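PDB 3RD5: Mypaa.01249.c from Mycobacterium paratuberculosis, which is a short-chain dehydrogenase/reductase family member of uncharacterised function and probably acts as an oxidoreductase. Local coordinates for residues A8-F14 and E35-A41; R191-H196 and L243-V249. All coordinates share one frame; numbering follows the deposited sequence. Where two conformers were deposited one is given.

Contact 1: residues A8-F14 and E35-A41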
# COMPACT_ATOMS: atom_id res chain seq x y z
N ALA A 8 -7.52 -12.55 12.11
CA ALA A 8 -6.47 -11.90 12.92
C ALA A 8 -6.17 -12.61 14.24
O ALA A 8 -5.07 -12.46 14.77
CB ALA A 8 -6.86 -10.40 13.16
N ALA A 9 -7.10 -13.44 14.73
CA ALA A 9 -6.85 -14.25 15.91
C ALA A 9 -5.66 -15.20 15.72
O ALA A 9 -5.04 -15.65 16.70
CB ALA A 9 -8.11 -15.03 16.33
N ASP A 10 -5.34 -15.48 14.46
CA ASP A 10 -4.29 -16.43 14.10
C ASP A 10 -2.95 -15.73 13.87
O ASP A 10 -1.97 -16.36 13.49
CB ASP A 10 -4.70 -17.21 12.84
CG ASP A 10 -5.99 -17.98 13.03
OD1 ASP A 10 -6.07 -18.77 14.02
OD2 ASP A 10 -6.92 -17.83 12.21
N LEU A 11 -2.88 -14.42 14.09
CA LEU A 11 -1.61 -13.73 13.86
C LEU A 11 -0.49 -14.27 14.73
O LEU A 11 -0.69 -14.49 15.93
CB LEU A 11 -1.71 -12.24 14.16
CG LEU A 11 -2.14 -11.29 13.12
CD1 LEU A 11 -2.40 -9.92 13.76
CD2 LEU A 11 -1.13 -11.20 11.89
N PRO A 12 0.71 -14.46 14.15
CA PRO A 12 1.86 -14.82 14.96
C PRO A 12 2.41 -13.61 15.74
O PRO A 12 1.99 -12.46 15.52
CB PRO A 12 2.88 -15.30 13.93
CG PRO A 12 2.62 -14.47 12.78
CD PRO A 12 1.08 -14.30 12.74
N SER A 13 3.35 -13.86 16.62
CA SER A 13 4.00 -12.79 17.35
C SER A 13 4.78 -11.88 16.40
O SER A 13 5.41 -12.33 15.45
CB SER A 13 4.94 -13.36 18.39
OG SER A 13 5.63 -12.32 19.10
N PHE A 14 4.70 -10.56 16.68
CA PHE A 14 5.54 -9.55 16.04
C PHE A 14 6.48 -8.90 17.06
O PHE A 14 7.00 -7.79 16.79
CB PHE A 14 4.68 -8.48 15.31
CG PHE A 14 4.24 -8.89 13.93
CD1 PHE A 14 3.27 -9.89 13.75
CD2 PHE A 14 4.81 -8.30 12.78
CE1 PHE A 14 2.91 -10.27 12.46
CE2 PHE A 14 4.41 -8.69 11.52
CZ PHE A 14 3.49 -9.70 11.38
N GLU A 35 -3.99 -4.52 15.51
CA GLU A 35 -3.77 -5.96 15.63
C GLU A 35 -2.28 -6.28 15.66
O GLU A 35 -1.84 -7.16 16.41
CB GLU A 35 -4.46 -6.72 14.50
CG GLU A 35 -5.98 -6.62 14.51
CD GLU A 35 -6.66 -7.39 15.64
OE1 GLU A 35 -6.05 -8.25 16.27
OE2 GLU A 35 -7.88 -7.17 15.84
N LEU A 36 -1.47 -5.60 14.85
CA LEU A 36 -0.04 -5.85 14.92
C LEU A 36 0.58 -5.40 16.26
O LEU A 36 1.43 -6.10 16.86
CB LEU A 36 0.68 -5.16 13.75
CG LEU A 36 0.32 -5.74 12.41
CD1 LEU A 36 0.81 -4.83 11.28
CD2 LEU A 36 0.92 -7.17 12.28
N ALA A 37 0.14 -4.26 16.79
CA ALA A 37 0.62 -3.80 18.08
C ALA A 37 0.22 -4.78 19.21
O ALA A 37 0.98 -4.99 20.14
CB ALA A 37 0.10 -2.36 18.38
N ARG A 38 -0.99 -5.34 19.13
CA ARG A 38 -1.45 -6.33 20.13
C ARG A 38 -0.53 -7.57 20.16
O ARG A 38 -0.44 -8.24 21.19
CB ARG A 38 -2.91 -6.74 19.84
CG ARG A 38 -3.52 -7.82 20.71
CD ARG A 38 -4.91 -8.38 20.22
NE ARG A 38 -4.95 -8.87 18.81
CZ ARG A 38 -4.64 -10.12 18.43
NH1 ARG A 38 -4.26 -11.03 19.33
NH2 ARG A 38 -4.68 -10.45 17.12
N ARG A 39 0.12 -7.85 19.02
CA ARG A 39 1.04 -8.98 18.88
C ARG A 39 2.51 -8.58 19.10
O ARG A 39 3.41 -9.38 18.83
CB ARG A 39 0.84 -9.69 17.55
CG ARG A 39 -0.59 -10.30 17.39
CD ARG A 39 -0.96 -11.26 18.41
NE ARG A 39 -0.24 -12.51 18.23
CZ ARG A 39 0.17 -13.32 19.20
NH1 ARG A 39 -0.02 -13.04 20.50
NH2 ARG A 39 0.79 -14.44 18.86
N GLY A 40 2.74 -7.39 19.66
CA GLY A 40 4.06 -6.97 20.08
C GLY A 40 4.86 -6.15 19.10
O GLY A 40 6.02 -5.82 19.38
N ALA A 41 4.27 -5.78 17.97
CA ALA A 41 5.00 -4.96 16.99
C ALA A 41 5.23 -3.54 17.48
O ALA A 41 4.39 -2.96 18.17
CB ALA A 41 4.25 -4.85 15.66
O HOH W 1 3.99 -11.62 21.24
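Phe14 and Leu36 make the apolar centre of this contact. Methyl CD2 of Leu36 sits over the middle of one face of the Phe14 ring, 3.6 Å from the centroid, as a CH-pi contact. At the base of the ring, CB of Phe14 meets CB of Ala41 at 3.7 Å. The backbone fixes the same corner: Phe14 N donates to Arg39 O at 2.8 Å, fairly straight at 157°.

Arg39 lies along the loop 11-13. Its chain folds back at chi2 (-58°) and chi3 (-73°), which brings the guanidinium to the Leu11 carbonyl. NE of Arg39 donates to Leu11 O at 3.1 Å, from above the carbonyl plane, and NH2 adds a weak bond to the same oxygen. Leu11 crosses Glu35 at about a right angle, with CD1 of Leu11 3.9 Å from CB of Glu35.

Arg38 has two conformers, so its bonds are less certain. In one, NE and NH2 grip OE1 of Glu35 side-on as a salt bridge, with Arg38 NH2 2.7 Å from Glu35 OE1. The same NH2 makes a weak bond to Ala8 O. A Schellman motif ends the helix, with Gly40 at positive phi as its C' residue. The Arg39 carbonyl that Phe14 uses lies at this helix end. Ser13 OG is bonded to the backbone N of Ala15 and to a water, which gives a weak bond to Arg39 O.

The contact packs the N-terminal segment against the C-terminal end of helix 27-38. Phe14 and Leu36 both touch Val19 of strand 18-22, while Leu11, Glu35 and Leu36 pack against helix 226-240.

Contact 2: residues R191-H196 and L243-V249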
# COMPACT_ATOMS: atom_id res chain seq x y z
N ARG A 191 10.57 -9.56 0.02
CA ARG A 191 9.40 -9.89 -0.83
C ARG A 191 8.50 -8.68 -0.96
O ARG A 191 8.35 -7.88 -0.03
CB ARG A 191 8.59 -11.06 -0.27
CG ARG A 191 9.24 -12.35 -0.49
CD ARG A 191 8.55 -13.45 0.31
NE ARG A 191 9.01 -13.44 1.70
CZ ARG A 191 8.73 -14.39 2.58
NH1 ARG A 191 7.85 -15.33 2.28
NH2 ARG A 191 9.33 -14.36 3.76
N ALA A 192 7.87 -8.57 -2.12
CA ALA A 192 6.79 -7.62 -2.39
C ALA A 192 5.50 -8.37 -2.57
O ALA A 192 5.40 -9.26 -3.41
CB ALA A 192 7.12 -6.78 -3.67
N LEU A 193 4.49 -8.02 -1.77
CA LEU A 193 3.18 -8.69 -1.75
C LEU A 193 2.11 -7.66 -1.85
O LEU A 193 2.32 -6.46 -1.62
CB LEU A 193 3.01 -9.47 -0.42
CG LEU A 193 4.16 -10.40 -0.03
CD1 LEU A 193 3.96 -10.99 1.39
CD2 LEU A 193 4.27 -11.53 -1.04
N ALA A 194 0.90 -8.09 -2.18
CA ALA A 194 -0.25 -7.20 -2.22
C ALA A 194 -1.44 -7.85 -1.52
O ALA A 194 -1.49 -9.06 -1.34
CB ALA A 194 -0.61 -6.82 -3.70
N ALA A 195 -2.40 -7.01 -1.12
CA ALA A 195 -3.65 -7.44 -0.49
C ALA A 195 -4.74 -6.50 -0.92
O ALA A 195 -4.48 -5.37 -1.34
CB ALA A 195 -3.51 -7.42 1.07
N HIS A 196 -6.00 -6.92 -0.80
CA HIS A 196 -7.11 -6.00 -0.96
C HIS A 196 -8.23 -6.35 0.01
O HIS A 196 -8.38 -7.52 0.36
CB HIS A 196 -7.61 -5.97 -2.43
CG HIS A 196 -8.47 -7.12 -2.82
ND1 HIS A 196 -9.84 -7.08 -2.71
CD2 HIS A 196 -8.15 -8.35 -3.29
CE1 HIS A 196 -10.33 -8.24 -3.11
NE2 HIS A 196 -9.33 -9.04 -3.46
N LEU A 243 4.50 -16.40 2.26
CA LEU A 243 3.92 -16.37 0.91
C LEU A 243 5.01 -16.15 -0.13
O LEU A 243 5.97 -15.40 0.12
CB LEU A 243 2.91 -15.23 0.79
CG LEU A 243 1.67 -15.38 1.66
CD1 LEU A 243 0.94 -14.05 1.86
CD2 LEU A 243 0.71 -16.40 1.02
N PRO A 244 4.87 -16.76 -1.32
CA PRO A 244 5.78 -16.44 -2.39
C PRO A 244 5.71 -14.96 -2.78
O PRO A 244 4.68 -14.31 -2.66
CB PRO A 244 5.26 -17.28 -3.56
CG PRO A 244 4.34 -18.25 -3.03
CD PRO A 244 3.86 -17.76 -1.68
N GLY A 245 6.84 -14.43 -3.23
CA GLY A 245 6.88 -13.08 -3.76
C GLY A 245 5.86 -12.86 -4.86
O GLY A 245 5.53 -13.79 -5.61
N ASP A 246 5.30 -11.65 -4.89
CA ASP A 246 4.21 -11.29 -5.82
C ASP A 246 2.93 -12.05 -5.60
O ASP A 246 2.12 -12.17 -6.52
CB ASP A 246 4.66 -11.33 -7.31
CG ASP A 246 3.73 -10.54 -8.24
OD1 ASP A 246 3.02 -9.68 -7.80
OD2 ASP A 246 3.75 -10.89 -9.44
N SER A 247 2.66 -12.50 -4.39
CA SER A 247 1.35 -13.01 -4.05
C SER A 247 0.40 -11.85 -3.82
O SER A 247 0.82 -10.81 -3.31
CB SER A 247 1.38 -13.83 -2.77
OG SER A 247 2.14 -15.02 -2.90
N PHE A 248 -0.86 -12.04 -4.15
CA PHE A 248 -1.94 -11.08 -3.92
C PHE A 248 -3.00 -11.80 -3.07
O PHE A 248 -3.45 -12.89 -3.49
CB PHE A 248 -2.56 -10.72 -5.28
CG PHE A 248 -3.63 -9.65 -5.27
CD1 PHE A 248 -3.68 -8.65 -4.33
CD2 PHE A 248 -4.58 -9.64 -6.29
CE1 PHE A 248 -4.63 -7.59 -4.41
CE2 PHE A 248 -5.50 -8.60 -6.38
CZ PHE A 248 -5.54 -7.60 -5.45
N VAL A 249 -3.33 -11.25 -1.89
CA VAL A 249 -4.18 -11.88 -0.88
C VAL A 249 -5.50 -11.12 -0.81
O VAL A 249 -5.55 -9.88 -0.80
CB VAL A 249 -3.47 -11.78 0.54
CG1 VAL A 249 -4.42 -12.22 1.71
CG2 VAL A 249 -2.17 -12.68 0.48
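Arg191, the first residue of strand 191-195, reaches across to Leu243, just before the turn that leads into strand 248-251. The two strands pair in parallel within the central sheet of this Rossmann-type SDR fold. NH1 of Arg191 donates to Leu243 O at 2.9 Å and 159°, with the oxygen close to the guanidinium plane. The same NH1 forms a salt bridge with Asp242. Ala192 follows with its carbonyl, which accepts from Asp246 N at 2.8 Å. Asp246 occupies the third position of the type II turn 244-247, with positive phi. Its carboxylate forms a salt bridge with Arg264 and a hydrogen bond with Ser177 of helix 161-185.

Leu193 lays CD2 against this turn, 3.2 Å from Pro244 O. Its CD1 faces CD1 of Leu243 more loosely. At Ala194 the regular parallel pairing begins. N of Ala194 donates to Ser247 O, and O of Ala194 accepts from Val249 N, so Ala194 bonds to the residues before and after Phe248 in sequence. The Phe248 side chain leaves with CG anti to its backbone N (chi1 -175°), and CD1 comes 3.6 Å from CB of Ala194. Ala195 and Val249 point to the other face of the sheet, where both touch Ala238 of helix 226-240. On the Ala194 and Phe248 face, helix 161-185 covers Ala194.

His196 closes the pairing as its N donates to Val249 O at 3.0 Å. The rings of His196 and Phe248 meet obliquely, planes at 48°, and CD2 of His196 lies 3.5 Å from CZ of Phe248.

From the N terminus, the chain runs through residues 8-14 and enters strand 18-22 and helix 27-38. Contact 1 closes this short loop before strand 42-47, tying the N-terminal segment to the end of that helix. The chain then adds further parallel strands up to strand 191-195. Contact 2 closes a second loop, a beta-alpha-beta crossover through helix 226-240 that includes an unmodelled portion, by setting strand 248-251 beside strand 191-195. The two loops follow one another and neither nest nor cross. The centres of contact 1 and contact 2 are about 19 Å apart, and their nearest atoms about 10 Å apart. Side chains of both contacts pack on helix 226-240.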